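Local coordinates for cytokinesis protein 2 (Saccharomyces cerevisiae, PDB 4WPE), which mediates the cytoskeletal rearrangements of cytokinesis, forming a ring that colocalizes with the medial actin ring after the onset of mitosis, and is represented here by its F-BAR domain, at residues Tyr245-Glu248 / Gln249-Asp253. Numbering follows the deposited sequence.
Sequences YILE and QTKMD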
loop_
_atom_site.group_PDB
_atom_site.type_symbol
_atom_site.label_atom_id
_atom_site.label_comp_id
_atom_site.label_asym_id
_atom_site.label_seq_id
_atom_site.Cartn_x
_atom_site.Cartn_y
_atom_site.Cartn_z
ATOM N N TYR A 245 -3.871 9.406 2.913
ATOM C CA TYR A 245 -3.453 10.009 1.652
ATOM C C TYR A 245 -3.057 11.472 1.835
ATOM O O TYR A 245 -2.123 11.956 1.197
ATOM C CB TYR A 245 -4.571 9.889 0.611
ATOM C CG TYR A 245 -5.097 8.477 0.431
ATOM C CD1 TYR A 245 -4.252 7.380 0.537
ATOM C CD2 TYR A 245 -6.443 8.243 0.164
ATOM C CE1 TYR A 245 -4.729 6.087 0.377
ATOM C CE2 TYR A 245 -6.930 6.955 0.003
ATOM C CZ TYR A 245 -6.067 5.881 0.110
ATOM O OH TYR A 245 -6.541 4.600 -0.047
ATOM N N ILE A 246 -3.767 12.173 2.712
ATOM C CA ILE A 246 -3.463 13.570 2.991
ATOM C C ILE A 246 -2.156 13.669 3.775
ATOM O O ILE A 246 -1.358 14.584 3.563
ATOM C CB ILE A 246 -4.616 14.254 3.757
ATOM C CG1 ILE A 246 -5.650 14.791 2.767
ATOM C CG2 ILE A 246 -4.111 15.402 4.602
ATOM C CD1 ILE A 246 -7.003 15.053 3.376
ATOM N N LEU A 247 -1.927 12.706 4.662
ATOM C CA LEU A 247 -0.673 12.638 5.406
ATOM C C LEU A 247 0.498 12.323 4.483
ATOM O O LEU A 247 1.543 12.973 4.549
ATOM C CB LEU A 247 -0.758 11.591 6.519
ATOM C CG LEU A 247 0.560 11.191 7.189
ATOM C CD1 LEU A 247 0.383 11.104 8.695
ATOM C CD2 LEU A 247 1.076 9.863 6.642
ATOM N N GLU A 248 0.319 11.319 3.629
ATOM C CA GLU A 248 1.376 10.882 2.721
ATOM C C GLU A 248 1.797 12.004 1.780
ATOM O O GLU A 248 2.956 12.083 1.373
ATOM C CB GLU A 248 0.926 9.658 1.919
ATOM C CG GLU A 248 0.716 8.414 2.774
ATOM C CD GLU A 248 0.296 7.199 1.967
ATOM O OE1 GLU A 248 -0.883 7.130 1.550
ATOM O OE2 GLU A 248 1.145 6.308 1.758
ATOM N N GLN A 249 0.852 12.876 1.444
ATOM C CA GLN A 249 1.159 14.023 0.603
ATOM C C GLN A 249 2.049 15.017 1.349
ATOM O O GLN A 249 3.011 15.541 0.793
ATOM C CB GLN A 249 -0.129 14.700 0.126
ATOM C CG GLN A 249 0.089 16.039 -0.563
ATOM C CD GLN A 249 -1.186 16.608 -1.152
ATOM O OE1 GLN A 249 -2.287 16.292 -0.701
ATOM N NE2 GLN A 249 -1.044 17.446 -2.173
ATOM N N THR A 250 1.729 15.254 2.617
ATOM C CA THR A 250 2.475 16.198 3.442
ATOM C C THR A 250 3.916 15.740 3.647
ATOM O O THR A 250 4.835 16.556 3.719
ATOM C CB THR A 250 1.802 16.385 4.817
ATOM O OG1 THR A 250 0.420 16.715 4.631
ATOM C CG2 THR A 250 2.475 17.498 5.604
ATOM N N LYS A 251 4.108 14.429 3.731
ATOM C CA LYS A 251 5.436 13.869 3.947
ATOM C C LYS A 251 6.294 13.954 2.689
ATOM O O LYS A 251 7.505 14.154 2.774
ATOM C CB LYS A 251 5.331 12.421 4.424
ATOM C CG LYS A 251 4.661 12.281 5.779
ATOM C CD LYS A 251 5.217 13.297 6.763
ATOM C CE LYS A 251 4.747 13.020 8.178
ATOM N NZ LYS A 251 5.198 14.088 9.113
HETATM N N MSE A 252 5.670 13.805 1.526
HETATM C CA MSE A 252 6.388 13.956 0.264
HETATM C C MSE A 252 6.637 15.430 -0.032
HETATM O O MSE A 252 7.535 15.774 -0.801
HETATM C CB MSE A 252 5.623 13.304 -0.889
HETATM C CG MSE A 252 5.453 11.803 -0.749
HETATM SE SE MSE A 252 7.151 10.855 -0.849
HETATM C CE MSE A 252 6.534 9.047 -0.445
ATOM N N ASP A 253 5.836 16.301 0.577
ATOM C CA ASP A 253 6.102 17.732 0.513
ATOM C C ASP A 253 7.393 18.025 1.263
ATOM O O ASP A 253 8.246 18.763 0.774
ATOM C CB ASP A 253 4.945 18.546 1.099
ATOM C CG ASP A 253 3.827 18.782 0.099
ATOM O OD1 ASP A 253 4.110 18.842 -1.118
ATOM O OD2 ASP A 253 2.663 18.916 0.532
#
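Thr250 bonds twice to the carbonyl of Ile246, one turn back in the same helix. Its OG1 donates to Ile246 O at 3.0 Å, while Thr250 N reaches that oxygen over 3.3 Å from the opposite face of the carbonyl plane. A chi1 of -52° tucks OG1 close to its own backbone N, on the side away from the carbonyl carbon, and the hydroxyl hangs back over the preceding turn and finds its acceptor within the helix.

The other backbone bonds are regular i to i+4 alpha-helical links: Gln249 N to Tyr245 O, Lys251 N to Leu247 O at 3.1 Å, and Met252 N to Glu248 O. Asp253 N carries the pattern on to Gln249 O.

Apolar contact between the side chains is slight. CD2 of Leu247 comes within 4.4 Å of CG of Lys251, and the lysine, bent at chi2 (-46°), then carries its amine away.

The carboxylate of Glu248 lies on the buried side. Its OE1 sits in plane at the edge of the Tyr245 ring, whereas OE2 turns to helix 76-162, forming a salt bridge with Arg92 and a hydrogen bond with His96; this pairing probably favours the charged carboxylate.

All this belongs to helix 170-259 of the elongated F-BAR helical bundle. Leu247, Lys251 and Met252 rest on helix 76-162, and across the dimer Gln249 packs on Gln249 of the second subunit, with Glu248 against that subunit's Tyr245.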